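Local structure of RNase NGR3 (Nicotiana glutinosa, 1VD3) at residues A[10-15]-A[44-49]. The protein probably cleaves RNA as a secreted endonuclease of the RNase T2 family, and binds the nucleotide 2'-UMP in its nucleotide pocket. Sequence-based numbering, arbitrary orientation.
With U2P (phosphoric acid mono-[2-(2,4-dioxo-3,4-dihydro-2H-pyrimidin-1-yl)-4-hydroxy-5-hydroxymethyl-tetrahydro-furan-3-yl] ester), chain B.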
loop_
_atom_site.group_PDB
_atom_site.type_symbol
_atom_site.label_atom_id
_atom_site.label_comp_id
_atom_site.label_asym_id
_atom_site.label_seq_id
_atom_site.Cartn_x
_atom_site.Cartn_y
_atom_site.Cartn_z
ATOM N N PHE A 10 11.551 -9.755 6.516
ATOM C CA PHE A 10 11.235 -8.336 6.403
ATOM C C PHE A 10 9.764 -8.155 6.039
ATOM O O PHE A 10 9.046 -9.133 5.813
ATOM C CB PHE A 10 12.098 -7.705 5.307
ATOM C CG PHE A 10 11.809 -8.248 3.930
ATOM C CD1 PHE A 10 10.878 -7.630 3.102
ATOM C CD2 PHE A 10 12.437 -9.408 3.480
ATOM C CE1 PHE A 10 10.574 -8.158 1.848
ATOM C CE2 PHE A 10 12.140 -9.943 2.228
ATOM C CZ PHE A 10 11.206 -9.318 1.410
ATOM N N PHE A 11 9.328 -6.899 5.983
ATOM C CA PHE A 11 7.958 -6.574 5.605
ATOM C C PHE A 11 7.934 -5.845 4.284
ATOM O O PHE A 11 8.794 -5.013 4.012
ATOM C CB PHE A 11 7.289 -5.576 6.559
ATOM C CG PHE A 11 6.952 -6.111 7.905
ATOM C CD1 PHE A 11 7.805 -5.892 8.981
ATOM C CD2 PHE A 11 5.728 -6.733 8.128
ATOM C CE1 PHE A 11 7.440 -6.275 10.269
ATOM C CE2 PHE A 11 5.353 -7.122 9.415
ATOM C CZ PHE A 11 6.210 -6.890 10.487
ATOM N N TYR A 12 6.928 -6.140 3.475
ATOM C CA TYR A 12 6.717 -5.379 2.262
ATOM C C TYR A 12 5.625 -4.433 2.768
ATOM O O TYR A 12 4.618 -4.900 3.304
ATOM C CB TYR A 12 6.118 -6.240 1.155
ATOM C CG TYR A 12 7.121 -6.818 0.194
ATOM C CD1 TYR A 12 6.992 -8.129 -0.266
ATOM C CD2 TYR A 12 8.179 -6.047 -0.285
ATOM C CE1 TYR A 12 7.893 -8.654 -1.181
ATOM C CE2 TYR A 12 9.086 -6.567 -1.202
ATOM C CZ TYR A 12 8.934 -7.871 -1.644
ATOM O OH TYR A 12 9.828 -8.391 -2.555
ATOM N N PHE A 13 5.835 -3.124 2.670
ATOM C CA PHE A 13 4.794 -2.182 3.067
ATOM C C PHE A 13 4.246 -1.729 1.719
ATOM O O PHE A 13 4.947 -1.087 0.925
ATOM C CB PHE A 13 5.354 -0.996 3.865
ATOM C CG PHE A 13 4.322 0.061 4.172
ATOM C CD1 PHE A 13 3.109 -0.283 4.770
ATOM C CD2 PHE A 13 4.556 1.393 3.853
ATOM C CE1 PHE A 13 2.146 0.684 5.044
ATOM C CE2 PHE A 13 3.597 2.372 4.123
ATOM C CZ PHE A 13 2.391 2.015 4.720
ATOM N N VAL A 14 3.000 -2.102 1.456
ATOM C CA VAL A 14 2.357 -1.823 0.183
ATOM C C VAL A 14 1.283 -0.748 0.247
ATOM O O VAL A 14 0.312 -0.858 0.999
ATOM C CB VAL A 14 1.718 -3.115 -0.389
ATOM C CG1 VAL A 14 1.309 -2.905 -1.843
ATOM C CG2 VAL A 14 2.693 -4.293 -0.247
ATOM N N GLN A 15 1.472 0.288 -0.560
ATOM C CA GLN A 15 0.526 1.382 -0.641
ATOM C C GLN A 15 0.006 1.402 -2.065
ATOM O O GLN A 15 0.651 0.882 -2.980
ATOM C CB GLN A 15 1.215 2.714 -0.342
ATOM C CG GLN A 15 1.764 2.824 1.071
ATOM C CD GLN A 15 2.429 4.160 1.321
ATOM O OE1 GLN A 15 1.758 5.186 1.453
ATOM N NE2 GLN A 15 3.756 4.157 1.373
ATOM N N GLY A 44 -1.452 -2.951 2.481
ATOM C CA GLY A 44 -1.111 -3.843 3.578
ATOM C C GLY A 44 0.345 -3.846 4.002
ATOM O O GLY A 44 1.200 -3.278 3.330
ATOM N N LEU A 45 0.613 -4.474 5.143
ATOM C CA LEU A 45 1.966 -4.608 5.689
ATOM C C LEU A 45 2.161 -6.126 5.711
ATOM O O LEU A 45 1.529 -6.824 6.507
ATOM C CB LEU A 45 2.020 -4.030 7.105
ATOM C CG LEU A 45 3.356 -4.082 7.850
ATOM C CD1 LEU A 45 4.450 -3.407 7.033
ATOM C CD2 LEU A 45 3.192 -3.402 9.203
ATOM N N TRP A 46 3.031 -6.627 4.837
ATOM C CA TRP A 46 3.227 -8.066 4.698
ATOM C C TRP A 46 4.544 -8.704 5.123
ATOM O O TRP A 46 5.601 -8.370 4.596
ATOM C CB TRP A 46 3.010 -8.496 3.242
ATOM C CG TRP A 46 1.811 -7.954 2.528
ATOM C CD1 TRP A 46 0.598 -7.621 3.063
ATOM C CD2 TRP A 46 1.681 -7.786 1.110
ATOM N NE1 TRP A 46 -0.283 -7.263 2.061
ATOM C CE2 TRP A 46 0.361 -7.355 0.854
ATOM C CE3 TRP A 46 2.558 -7.962 0.029
ATOM C CZ2 TRP A 46 -0.105 -7.095 -0.440
ATOM C CZ3 TRP A 46 2.091 -7.704 -1.263
ATOM C CH2 TRP A 46 0.775 -7.276 -1.482
ATOM N N PRO A 47 4.489 -9.645 6.078
ATOM C CA PRO A 47 5.704 -10.331 6.528
ATOM C C PRO A 47 6.150 -11.157 5.313
ATOM O O PRO A 47 5.316 -11.798 4.670
ATOM C CB PRO A 47 5.195 -11.214 7.662
ATOM C CG PRO A 47 4.051 -10.411 8.228
ATOM C CD PRO A 47 3.357 -9.923 6.979
ATOM N N ASN A 48 7.439 -11.140 4.990
ATOM C CA ASN A 48 7.940 -11.873 3.822
ATOM C C ASN A 48 9.278 -12.564 4.098
ATOM O O ASN A 48 9.960 -12.254 5.079
ATOM C CB ASN A 48 8.105 -10.895 2.648
ATOM C CG ASN A 48 7.975 -11.565 1.290
ATOM O OD1 ASN A 48 8.885 -12.260 0.830
ATOM N ND2 ASN A 48 6.836 -11.354 0.634
ATOM N N TYR A 49 9.638 -13.503 3.222
ATOM C CA TYR A 49 10.907 -14.229 3.314
ATOM C C TYR A 49 11.803 -13.719 2.193
ATOM O O TYR A 49 11.318 -13.263 1.161
ATOM C CB TYR A 49 10.701 -15.730 3.098
ATOM C CG TYR A 49 9.886 -16.434 4.152
ATOM C CD1 TYR A 49 8.970 -17.422 3.793
ATOM C CD2 TYR A 49 10.060 -16.155 5.508
ATOM C CE1 TYR A 49 8.247 -18.117 4.753
ATOM C CE2 TYR A 49 9.342 -16.849 6.481
ATOM C CZ TYR A 49 8.436 -17.829 6.093
ATOM O OH TYR A 49 7.719 -18.518 7.041
HETATM O "O5'" U2P B . -1.741 -9.348 -6.696
HETATM C "C5'" U2P B . -1.248 -10.392 -5.821
HETATM C "C4'" U2P B . -2.056 -10.408 -4.516
HETATM O "O4'" U2P B . -1.512 -11.479 -3.609
HETATM C "C1'" U2P B . -0.991 -11.013 -2.260
HETATM N N1 U2P B . 0.502 -11.201 -1.999
HETATM C C6 U2P B . 1.296 -10.974 -3.097
HETATM C C5 U2P B . 2.708 -10.863 -3.002
HETATM C C4 U2P B . 3.332 -11.047 -1.672
HETATM O O4 U2P B . 4.531 -10.869 -1.481
HETATM N N3 U2P B . 2.446 -11.442 -0.621
HETATM C C2 U2P B . 1.038 -11.562 -0.716
HETATM O O2 U2P B . 0.390 -11.940 0.238
HETATM C "C2'" U2P B . -1.679 -9.633 -2.179
HETATM O "O2'" U2P B . -3.048 -9.719 -1.681
HETATM P P U2P B . -3.511 -9.877 -0.186
HETATM O O1P U2P B . -4.805 -10.150 0.386
HETATM O O2P U2P B . -2.396 -10.487 0.603
HETATM O O3P U2P B . -3.462 -8.490 0.241
HETATM C "C3'" U2P B . -1.775 -9.163 -3.640
HETATM O "O3'" U2P B . -2.894 -8.207 -3.743
#
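The carbonyl O of W46 is met twice by strand 10-15: Y12 N donates a hydrogen bond of 2.8 Å to it, and F11 CA adds a CA-H...O contact at 3.1 Å. W46 N returns a nearly straight bond to Y12 O (176° at the hydrogen). F10 with N48 and V14 with G44 are likewise doubly bonded, whereas F11-P47 and F13-L45 are non-hydrogen-bonded pairs, which fixes an antiparallel register. On the face carrying F11, L45 and P47 the contact is apolar: F11 CD2 lies 3.6 Å from L45 CG, and the ring's CE2 reaches P47 CG. The face with Y12, W46 and N48 contributes to the nucleotide pocket. There V14 CG2 sits under the six-membered ring of W46, 3.5 Å from its centroid and only 9° off the normal, a CH-pi contact; the uracil of U2P lies over the opposite face. With CG anti to the carbonyl carbon (chi1 -46°), the indole reaches across to V14, and its NE1 is held by E97. N48 CB packs over the F10 ring, while F10 CE1 stands 3.7 Å above the centre of the Y12 ring, whose OH is bonded to I192 O. The strand pair thus gives one wall of the nucleotide pocket, with W46 against the uracil; H43, H96, K100 and H101 bond U2P as further parts of that pocket, the probable active site of an RNase T2-family enzyme.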